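Local coordinates for protein SSD1 (Saccharomyces cerevisiae S288C, PDB 7AM1) that binds mRNA untranslated regions and represses translation, as a non-enzymatic member of the RNase II family with an alternative RNA recognition site, at residues 287-292 with 296-301; 504-509 with 553-558; 777-782 with 871-876. One frame throughout, in Å; residues are numbered along the deposited sequence.

Overall arrangement
The three contacts follow one another along the chain, and none touches another. Contact 1 closes the 281-289/298-307 hairpin of cold-shock domain 2, at the surface. Contact 2 pairs two helices, 495-510 and 544-568, within the RNB domain, and lies across the centre of the chain from contact 1, the two contact centres being 48 Å apart. Contact 3 is a salt-bridge network on the sheet that holds strands 777-782 and 872-875, its centre about 50 Å from that of contact 2 and 52 Å from that of contact 1. A pentaethylene glycol, probably from the crystallisation liquor, lies about 6 Å from the Trp290 side chain of contact 1.

Contact 1 (287-292 with 296-301); sequences IKRWPI and HPFGIL
A classic beta bulge marks the end of this antiparallel hairpin, where Lys288 and Arg289 together face Phe298. Both backbone NH groups bond to the one carbonyl: Lys288 N reaches Phe298 O at 2.7 Å, in the carbonyl plane and on a lone pair, whereas Arg289 N comes from above that plane to Phe298 O at 3.2 Å. The return bond, Phe298 N to Arg289 O at 2.7 Å, is nearly straight. The extra residue shifts the register by one between the Ile287-Gly299 and Arg289-Phe298 pairs.

Beyond the backbone, the guanidinium of Arg289 lies flat on the Phe298 ring, with planes 10° apart and centres 4.0 Å apart. CG of Arg289 sits between its backbone N and carbonyl carbon (chi1 64°), and the chain, extended from CG to NE, brings the guanidinium over the ring as an off-centre cation-pi pair. NH2 is over the ring centre, and CD2 of His296 approaches the rim of the opposite face.

Next along the chain, Trp290 and Pro297 lie side by side, pointing the same way. The His296-Pro297 peptide and the proline ring lie over one face of the indole, and Pro297 CD stands 3.5 Å from the centroid of the Trp290 six-membered ring, almost on its normal. Trp290 NE1 bonds to Ser294 O in the intervening loop. Ile287 CG2 adds an apolar contact with Pro297 CB, 3.9 Å away. A bulged beta hairpin of this kind, here formed by the last two strands of a five-stranded antiparallel sheet, fits the OB-type cold-shock domain.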
loop_
_atom_site.group_PDB
_atom_site.type_symbol
_atom_site.label_atom_id
_atom_site.label_comp_id
_atom_site.label_asym_id
_atom_site.label_seq_id
_atom_site.Cartn_x
_atom_site.Cartn_y
_atom_site.Cartn_z
ATOM N N ILE A 287 -1.310 -12.048 -20.898
ATOM C CA ILE A 287 -2.464 -11.935 -21.783
ATOM C C ILE A 287 -1.976 -11.491 -23.155
ATOM O O ILE A 287 -1.308 -10.458 -23.286
ATOM C CB ILE A 287 -3.502 -10.954 -21.210
ATOM C CG1 ILE A 287 -4.161 -11.556 -19.965
ATOM C CG2 ILE A 287 -4.541 -10.603 -22.262
ATOM C CD1 ILE A 287 -5.074 -10.607 -19.227
ATOM N N LYS A 288 -2.331 -12.261 -24.182
ATOM C CA LYS A 288 -1.865 -12.032 -25.545
ATOM C C LYS A 288 -2.907 -11.356 -26.427
ATOM O O LYS A 288 -2.554 -10.508 -27.249
ATOM C CB LYS A 288 -1.429 -13.353 -26.182
ATOM C CG LYS A 288 -0.079 -13.260 -26.873
ATOM C CD LYS A 288 0.195 -14.462 -27.766
ATOM C CE LYS A 288 1.522 -14.303 -28.501
ATOM N NZ LYS A 288 1.821 -15.462 -29.382
ATOM N N ARG A 289 -4.175 -11.737 -26.323
ATOM C CA ARG A 289 -5.188 -11.167 -27.200
ATOM C C ARG A 289 -6.550 -11.335 -26.548
ATOM O O ARG A 289 -6.761 -12.229 -25.725
ATOM C CB ARG A 289 -5.193 -11.827 -28.585
ATOM C CG ARG A 289 -5.555 -13.304 -28.557
ATOM C CD ARG A 289 -5.303 -14.000 -29.892
ATOM N NE ARG A 289 -5.880 -15.342 -29.884
ATOM C CZ ARG A 289 -7.146 -15.624 -30.178
ATOM N NH1 ARG A 289 -7.990 -14.663 -30.532
ATOM N NH2 ARG A 289 -7.570 -16.878 -30.120
ATOM N N TRP A 290 -7.478 -10.464 -26.938
ATOM C CA TRP A 290 -8.865 -10.561 -26.485
ATOM C C TRP A 290 -9.744 -9.929 -27.550
ATOM O O TRP A 290 -10.031 -8.725 -27.513
ATOM C CB TRP A 290 -9.069 -9.883 -25.132
ATOM C CG TRP A 290 -10.365 -10.248 -24.479
ATOM C CD1 TRP A 290 -11.393 -10.964 -25.028
ATOM C CD2 TRP A 290 -10.775 -9.911 -23.153
ATOM N NE1 TRP A 290 -12.414 -11.092 -24.120
ATOM C CE2 TRP A 290 -12.060 -10.451 -22.962
ATOM C CE3 TRP A 290 -10.179 -9.198 -22.108
ATOM C CZ2 TRP A 290 -12.760 -10.304 -21.770
ATOM C CZ3 TRP A 290 -10.873 -9.058 -20.924
ATOM C CH2 TRP A 290 -12.150 -9.605 -20.765
ATOM N N PRO A 291 -10.174 -10.708 -28.536
ATOM C CA PRO A 291 -11.030 -10.168 -29.596
ATOM C C PRO A 291 -12.484 -10.101 -29.143
ATOM O O PRO A 291 -12.882 -10.699 -28.146
ATOM C CB PRO A 291 -10.850 -11.170 -30.738
ATOM C CG PRO A 291 -10.592 -12.477 -30.031
ATOM C CD PRO A 291 -9.868 -12.138 -28.743
ATOM N N ILE A 292 -13.282 -9.353 -29.909
ATOM C CA ILE A 292 -14.695 -9.206 -29.584
ATOM C C ILE A 292 -15.424 -10.539 -29.644
ATOM O O ILE A 292 -16.517 -10.672 -29.083
ATOM C CB ILE A 292 -15.365 -8.180 -30.523
ATOM C CG1 ILE A 292 -15.345 -8.680 -31.970
ATOM C CG2 ILE A 292 -14.685 -6.825 -30.398
ATOM C CD1 ILE A 292 -15.979 -7.724 -32.955
ATOM N N HIS A 296 -13.530 -14.171 -23.032
ATOM C CA HIS A 296 -12.374 -14.208 -22.149
ATOM C C HIS A 296 -11.126 -13.883 -22.930
ATOM O O HIS A 296 -11.055 -14.131 -24.147
ATOM C CB HIS A 296 -12.229 -15.598 -21.513
ATOM C CG HIS A 296 -12.433 -16.711 -22.491
ATOM N ND1 HIS A 296 -13.615 -17.415 -22.582
ATOM C CD2 HIS A 296 -11.622 -17.213 -23.453
ATOM C CE1 HIS A 296 -13.517 -18.314 -23.544
ATOM N NE2 HIS A 296 -12.317 -18.214 -24.088
ATOM N N PRO A 297 -10.106 -13.317 -22.286
ATOM C CA PRO A 297 -8.828 -13.112 -22.959
ATOM C C PRO A 297 -8.090 -14.427 -23.156
ATOM O O PRO A 297 -8.343 -15.429 -22.483
ATOM C CB PRO A 297 -8.066 -12.180 -22.012
ATOM C CG PRO A 297 -8.636 -12.471 -20.667
ATOM C CD PRO A 297 -10.084 -12.819 -20.891
ATOM N N PHE A 298 -7.187 -14.415 -24.129
ATOM C CA PHE A 298 -6.260 -15.510 -24.365
ATOM C C PHE A 298 -4.865 -15.079 -23.930
ATOM O O PHE A 298 -4.516 -13.896 -23.994
ATOM C CB PHE A 298 -6.258 -15.925 -25.838
ATOM C CG PHE A 298 -7.586 -16.446 -26.322
ATOM C CD1 PHE A 298 -7.920 -17.782 -26.169
ATOM C CD2 PHE A 298 -8.496 -15.598 -26.932
ATOM C CE1 PHE A 298 -9.142 -18.265 -26.612
ATOM C CE2 PHE A 298 -9.716 -16.073 -27.377
ATOM C CZ PHE A 298 -10.039 -17.410 -27.215
ATOM N N GLY A 299 -4.066 -16.049 -23.498
ATOM C CA GLY A 299 -2.753 -15.747 -22.966
ATOM C C GLY A 299 -1.753 -16.858 -23.193
ATOM O O GLY A 299 -2.058 -17.843 -23.870
ATOM N N ILE A 300 -0.550 -16.705 -22.639
ATOM C CA ILE A 300 0.504 -17.698 -22.766
ATOM C C ILE A 300 1.050 -17.990 -21.374
ATOM O O ILE A 300 0.942 -17.175 -20.456
ATOM C CB ILE A 300 1.642 -17.214 -23.692
ATOM C CG1 ILE A 300 2.287 -15.950 -23.117
ATOM C CG2 ILE A 300 1.100 -16.920 -25.082
ATOM C CD1 ILE A 300 3.472 -15.410 -23.916
ATOM N N LEU A 301 1.670 -19.159 -21.232
ATOM C CA LEU A 301 2.393 -19.490 -20.011
ATOM C C LEU A 301 3.820 -18.976 -20.128
ATOM O O LEU A 301 4.496 -19.228 -21.130
ATOM C CB LEU A 301 2.406 -20.993 -19.748
ATOM C CG LEU A 301 1.088 -21.631 -19.327
ATOM C CD1 LEU A 301 1.300 -23.108 -19.034
ATOM C CD2 LEU A 301 0.529 -20.925 -18.106
#

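Contact 2 (504-509 with 553-558); sequences RSFYAR and KRKVNS
Apolar contact comes first: the aliphatic start of Lys555 lies over one face of the Phe506 ring. Its CB approaches Phe506 CD2 to 3.6 Å, and its CG stands 3.9 Å from the ring centroid, 19° off the normal, a CH-pi contact displaced toward the rim at CD2 and CE2. The two side chains cross at about a right angle. Lys555 has CG anti to the backbone N; CB and CG lie over the ring, and the bend at chi2 (65°) directs CD, CE and NZ toward Arg509. Phe506 is buried, and Tyr453 meets its ring edge-to-face.

These are two helices of the RNB domain, 495-510 and 544-568, and the closest CA atoms of the two segments, in Phe506 and Lys555, are 6.9 Å apart. They face the sheet of the same domain: Ile462 of strand 462-472 touches Phe506, Arg509 and Lys555, Leu392 of strand 389-397 adds to the packing round Phe506, and Val556 rests on Cys394 and Val451.

Among the charged groups, Arg509 is exposed and poorly ordered, which makes the position of its guanidinium uncertain. As modelled, Arg509 NH2 lies 3.4 Å from Lys555 NZ; both are donors, so no hydrogen bond forms. The Arg509 chain bends at chi3, and in the modelled position this appears to turn the guanidinium back toward the lysine. If that position holds, the like charges would probably repel.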
loop_
_atom_site.group_PDB
_atom_site.type_symbol
_atom_site.label_atom_id
_atom_site.label_comp_id
_atom_site.label_asym_id
_atom_site.label_seq_id
_atom_site.Cartn_x
_atom_site.Cartn_y
_atom_site.Cartn_z
ATOM N N ARG A 504 10.445 19.335 13.235
ATOM C CA ARG A 504 9.133 19.702 13.759
ATOM C C ARG A 504 8.654 21.026 13.176
ATOM O O ARG A 504 7.462 21.189 12.885
ATOM C CB ARG A 504 9.177 19.792 15.288
ATOM C CG ARG A 504 7.799 19.847 15.952
ATOM C CD ARG A 504 7.836 20.542 17.315
ATOM N NE ARG A 504 8.193 21.953 17.173
ATOM C CZ ARG A 504 7.343 22.919 16.823
ATOM N NH1 ARG A 504 6.065 22.641 16.590
ATOM N NH2 ARG A 504 7.775 24.169 16.707
ATOM N N SER A 505 9.564 21.994 13.012
ATOM C CA SER A 505 9.166 23.286 12.462
ATOM C C SER A 505 8.804 23.173 10.983
ATOM O O SER A 505 7.884 23.854 10.517
ATOM C CB SER A 505 10.270 24.328 12.668
ATOM O OG SER A 505 11.303 24.187 11.710
ATOM N N PHE A 506 9.527 22.341 10.220
ATOM C CA PHE A 506 9.110 22.056 8.850
ATOM C C PHE A 506 7.713 21.451 8.838
ATOM O O PHE A 506 6.845 21.848 8.053
ATOM C CB PHE A 506 10.071 21.079 8.164
ATOM C CG PHE A 506 11.430 21.641 7.859
ATOM C CD1 PHE A 506 11.717 22.979 8.039
ATOM C CD2 PHE A 506 12.414 20.814 7.342
ATOM C CE1 PHE A 506 12.974 23.474 7.739
ATOM C CE2 PHE A 506 13.664 21.298 7.043
ATOM C CZ PHE A 506 13.947 22.634 7.234
ATOM N N TYR A 507 7.495 20.466 9.710
ATOM C CA TYR A 507 6.223 19.760 9.777
ATOM C C TYR A 507 5.093 20.707 10.145
ATOM O O TYR A 507 4.037 20.715 9.502
ATOM C CB TYR A 507 6.344 18.628 10.798
ATOM C CG TYR A 507 5.072 17.877 11.092
ATOM C CD1 TYR A 507 4.443 17.130 10.107
ATOM C CD2 TYR A 507 4.520 17.880 12.366
ATOM C CE1 TYR A 507 3.288 16.426 10.376
ATOM C CE2 TYR A 507 3.364 17.171 12.646
ATOM C CZ TYR A 507 2.755 16.447 11.651
ATOM O OH TYR A 507 1.608 15.746 11.936
ATOM N N ALA A 508 5.310 21.527 11.176
ATOM C CA ALA A 508 4.273 22.440 11.637
ATOM C C ALA A 508 3.850 23.401 10.538
ATOM O O ALA A 508 2.668 23.745 10.421
ATOM C CB ALA A 508 4.769 23.215 12.857
ATOM N N ARG A 509 4.803 23.860 9.729
ATOM C CA ARG A 509 4.449 24.742 8.624
ATOM C C ARG A 509 3.739 23.956 7.523
ATOM O O ARG A 509 2.785 24.453 6.914
ATOM C CB ARG A 509 5.699 25.458 8.113
ATOM C CG ARG A 509 5.401 26.704 7.281
ATOM C CD ARG A 509 6.681 27.408 6.828
ATOM N NE ARG A 509 7.621 26.456 6.237
ATOM C CZ ARG A 509 8.833 26.173 6.714
ATOM N NH1 ARG A 509 9.315 26.787 7.791
ATOM N NH2 ARG A 509 9.579 25.277 6.085
ATOM N N LYS A 553 13.101 15.189 4.585
ATOM C CA LYS A 553 13.131 14.781 3.182
ATOM C C LYS A 553 11.941 15.342 2.412
ATOM O O LYS A 553 12.065 15.663 1.223
ATOM C CB LYS A 553 13.156 13.257 3.080
ATOM C CG LYS A 553 14.504 12.636 3.414
ATOM C CD LYS A 553 14.432 11.119 3.488
ATOM C CE LYS A 553 15.808 10.513 3.716
ATOM N NZ LYS A 553 15.760 9.025 3.796
ATOM N N ARG A 554 10.774 15.443 3.058
ATOM C CA ARG A 554 9.612 16.023 2.392
ATOM C C ARG A 554 9.863 17.484 2.048
ATOM O O ARG A 554 9.489 17.956 0.969
ATOM C CB ARG A 554 8.373 15.888 3.276
ATOM C CG ARG A 554 7.790 14.469 3.313
ATOM C CD ARG A 554 6.708 14.326 4.369
ATOM N NE ARG A 554 6.074 13.011 4.299
ATOM C CZ ARG A 554 5.015 12.646 5.010
ATOM N NH1 ARG A 554 4.456 13.498 5.859
ATOM N NH2 ARG A 554 4.512 11.425 4.866
ATOM N N LYS A 555 10.519 18.209 2.952
ATOM C CA LYS A 555 10.889 19.586 2.662
ATOM C C LYS A 555 11.902 19.642 1.526
ATOM O O LYS A 555 11.773 20.458 0.604
ATOM C CB LYS A 555 11.444 20.249 3.924
ATOM C CG LYS A 555 11.893 21.696 3.730
ATOM C CD LYS A 555 10.723 22.606 3.388
ATOM C CE LYS A 555 11.201 23.939 2.864
ATOM N NZ LYS A 555 10.088 24.916 2.724
ATOM N N VAL A 556 12.926 18.786 1.575
ATOM C CA VAL A 556 13.927 18.763 0.511
ATOM C C VAL A 556 13.264 18.496 -0.835
ATOM O O VAL A 556 13.500 19.211 -1.814
ATOM C CB VAL A 556 15.013 17.717 0.820
ATOM C CG1 VAL A 556 15.925 17.529 -0.379
ATOM C CG2 VAL A 556 15.810 18.124 2.060
ATOM N N ASN A 557 12.423 17.462 -0.904
ATOM C CA ASN A 557 11.742 17.151 -2.157
ATOM C C ASN A 557 10.893 18.325 -2.624
ATOM O O ASN A 557 10.796 18.595 -3.826
ATOM C CB ASN A 557 10.863 15.912 -1.993
ATOM C CG ASN A 557 11.658 14.627 -1.923
ATOM O OD1 ASN A 557 12.688 14.477 -2.579
ATOM N ND2 ASN A 557 11.161 13.675 -1.148
ATOM N N SER A 558 10.237 19.011 -1.685
ATOM C CA SER A 558 9.450 20.189 -2.024
ATOM C C SER A 558 10.324 21.270 -2.648
ATOM O O SER A 558 9.938 21.906 -3.638
ATOM C CB SER A 558 8.760 20.717 -0.765
ATOM O OG SER A 558 8.096 21.940 -1.017
#

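Contact 3 (777-782 with 871-876); sequences VLELHW and ETRIEN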
loop_
_atom_site.group_PDB
_atom_site.type_symbol
_atom_site.label_atom_id
_atom_site.label_comp_id
_atom_site.label_asym_id
_atom_site.label_seq_id
_atom_site.Cartn_x
_atom_site.Cartn_y
_atom_site.Cartn_z
ATOM N N VAL A 777 -26.624 0.712 14.449
ATOM C CA VAL A 777 -26.541 -0.296 15.501
ATOM C C VAL A 777 -27.056 -1.614 14.945
ATOM O O VAL A 777 -28.165 -1.680 14.404
ATOM C CB VAL A 777 -27.343 0.101 16.756
ATOM C CG1 VAL A 777 -27.468 -1.083 17.704
ATOM C CG2 VAL A 777 -26.676 1.268 17.460
ATOM N N LEU A 778 -26.251 -2.661 15.084
ATOM C CA LEU A 778 -26.607 -4.004 14.657
ATOM C C LEU A 778 -26.810 -4.863 15.894
ATOM O O LEU A 778 -25.927 -4.936 16.755
ATOM C CB LEU A 778 -25.514 -4.584 13.757
ATOM C CG LEU A 778 -25.584 -6.066 13.403
ATOM C CD1 LEU A 778 -26.731 -6.323 12.452
ATOM C CD2 LEU A 778 -24.263 -6.506 12.789
ATOM N N GLU A 779 -27.974 -5.490 15.995
ATOM C CA GLU A 779 -28.300 -6.346 17.130
ATOM C C GLU A 779 -28.253 -7.794 16.663
ATOM O O GLU A 779 -29.077 -8.220 15.845
ATOM C CB GLU A 779 -29.659 -5.982 17.721
ATOM C CG GLU A 779 -29.666 -4.610 18.379
ATOM C CD GLU A 779 -30.919 -4.341 19.189
ATOM O OE1 GLU A 779 -31.878 -5.138 19.093
ATOM O OE2 GLU A 779 -30.938 -3.333 19.929
ATOM N N LEU A 780 -27.277 -8.538 17.174
ATOM C CA LEU A 780 -27.138 -9.955 16.878
ATOM C C LEU A 780 -27.980 -10.753 17.866
ATOM O O LEU A 780 -27.880 -10.548 19.079
ATOM C CB LEU A 780 -25.671 -10.378 16.964
ATOM C CG LEU A 780 -24.653 -9.574 16.147
ATOM C CD1 LEU A 780 -23.233 -10.060 16.424
ATOM C CD2 LEU A 780 -24.950 -9.656 14.660
ATOM N N HIS A 781 -28.804 -11.662 17.349
ATOM C CA HIS A 781 -29.578 -12.578 18.187
ATOM C C HIS A 781 -28.857 -13.920 18.150
ATOM O O HIS A 781 -28.957 -14.668 17.173
ATOM C CB HIS A 781 -31.020 -12.683 17.709
ATOM C CG HIS A 781 -31.801 -11.416 17.886
ATOM N ND1 HIS A 781 -33.118 -11.400 18.288
ATOM C CD2 HIS A 781 -31.445 -10.122 17.708
ATOM C CE1 HIS A 781 -33.541 -10.150 18.355
ATOM N NE2 HIS A 781 -32.545 -9.354 18.007
ATOM N N TRP A 782 -28.124 -14.218 19.217
ATOM C CA TRP A 782 -27.257 -15.381 19.232
ATOM C C TRP A 782 -28.019 -16.655 19.566
ATOM O O TRP A 782 -29.026 -16.640 20.283
ATOM C CB TRP A 782 -26.142 -15.203 20.260
ATOM C CG TRP A 782 -25.083 -14.216 19.878
ATOM C CD1 TRP A 782 -25.063 -12.875 20.153
ATOM C CD2 TRP A 782 -23.883 -14.496 19.156
ATOM N NE1 TRP A 782 -23.918 -12.310 19.649
ATOM C CE2 TRP A 782 -23.178 -13.284 19.029
ATOM C CE3 TRP A 782 -23.335 -15.656 18.605
ATOM C CZ2 TRP A 782 -21.957 -13.201 18.373
ATOM C CZ3 TRP A 782 -22.124 -15.571 17.956
ATOM C CH2 TRP A 782 -21.447 -14.354 17.844
ATOM N N GLU A 871 -21.818 -5.830 25.120
ATOM C CA GLU A 871 -23.080 -5.199 25.502
ATOM C C GLU A 871 -24.203 -6.159 25.119
ATOM O O GLU A 871 -24.512 -6.315 23.932
ATOM C CB GLU A 871 -23.236 -3.843 24.816
ATOM C CG GLU A 871 -24.453 -3.040 25.265
ATOM C CD GLU A 871 -24.404 -2.670 26.742
ATOM O OE1 GLU A 871 -23.286 -2.533 27.285
ATOM O OE2 GLU A 871 -25.481 -2.522 27.363
ATOM N N THR A 872 -24.816 -6.796 26.118
ATOM C CA THR A 872 -25.758 -7.881 25.878
ATOM C C THR A 872 -27.027 -7.689 26.695
ATOM O O THR A 872 -27.060 -6.927 27.665
ATOM C CB THR A 872 -25.142 -9.247 26.223
ATOM O OG1 THR A 872 -24.662 -9.228 27.573
ATOM C CG2 THR A 872 -24.001 -9.585 25.281
ATOM N N ARG A 873 -28.080 -8.397 26.282
ATOM C CA ARG A 873 -29.312 -8.441 27.057
ATOM C C ARG A 873 -30.160 -9.623 26.612
ATOM O O ARG A 873 -30.076 -10.077 25.466
ATOM C CB ARG A 873 -30.117 -7.146 26.931
ATOM C CG ARG A 873 -30.614 -6.838 25.540
ATOM C CD ARG A 873 -31.172 -5.426 25.485
ATOM N NE ARG A 873 -32.107 -5.258 24.378
ATOM C CZ ARG A 873 -31.766 -4.862 23.155
ATOM N NH1 ARG A 873 -30.500 -4.588 22.865
ATOM N NH2 ARG A 873 -32.697 -4.744 22.217
ATOM N N ILE A 874 -30.973 -10.112 27.543
ATOM C CA ILE A 874 -31.824 -11.276 27.334
ATOM C C ILE A 874 -33.268 -10.806 27.416
ATOM O O ILE A 874 -33.716 -10.351 28.476
ATOM C CB ILE A 874 -31.532 -12.374 28.369
ATOM C CG1 ILE A 874 -30.083 -12.848 28.225
ATOM C CG2 ILE A 874 -32.508 -13.543 28.209
ATOM C CD1 ILE A 874 -29.628 -13.795 29.309
ATOM N N GLU A 875 -33.994 -10.913 26.304
ATOM C CA GLU A 875 -35.405 -10.533 26.240
ATOM C C GLU A 875 -36.199 -11.807 25.974
ATOM O O GLU A 875 -36.332 -12.237 24.823
ATOM C CB GLU A 875 -35.654 -9.496 25.148
ATOM C CG GLU A 875 -34.726 -8.299 25.185
ATOM C CD GLU A 875 -35.133 -7.219 24.200
ATOM O OE1 GLU A 875 -35.690 -7.560 23.134
ATOM O OE2 GLU A 875 -34.914 -6.026 24.501
ATOM N N ASN A 876 -36.742 -12.402 27.041
ATOM C CA ASN A 876 -37.400 -13.700 26.910
ATOM C C ASN A 876 -36.424 -14.656 26.227
ATOM O O ASN A 876 -35.371 -14.953 26.799
ATOM C CB ASN A 876 -38.752 -13.540 26.210
ATOM C CG ASN A 876 -39.879 -13.222 27.207
ATOM O OD1 ASN A 876 -39.620 -12.982 28.389
ATOM N ND2 ASN A 876 -41.120 -13.197 26.728
#
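Glu779 and Arg873 meet at about a right angle, the carboxylate presented to the outer edge of the guanidinium that carries NH1 and NH2. The planes of the two groups are 68° apart, so this is far from the flat, two-pronged pairing in which both planes coincide. Instead Glu779 OE2 sits 3.2 Å from Arg873 NH2 and at the same distance from Arg873 NH1, while Glu779 OE1 is 3.3 Å from Arg873 NH2; all three hydrogen bonds are weak, but together they make a salt bridge.

The Arg873 chain, extended from CG to NE, spans the gap to Glu779, and its guanidinium uses another edge for Glu875. Arg873 NE gives a straighter bond to Glu875 OE2, 2.9 Å long at 167°, leaving the guanidinium almost in its plane yet meeting the carboxylate from above, 60° out of that group's plane. A third acid joins in: Glu882 OE2 pairs with Arg873 NH1, and Arg166 NE with OE1 of the buried Glu779. Charges of both signs thus alternate through the cluster, which probably offsets the closeness of the acids.

Strand 878-884 runs between the two strands, and Arg873 and Glu875 both touch its Ile880. The arrangement is a salt-bridge network spanning an intervening strand of a five-stranded antiparallel sheet, from outermost strand 872-875 to strand 777-782 of the DIS3L2 C-terminal family region.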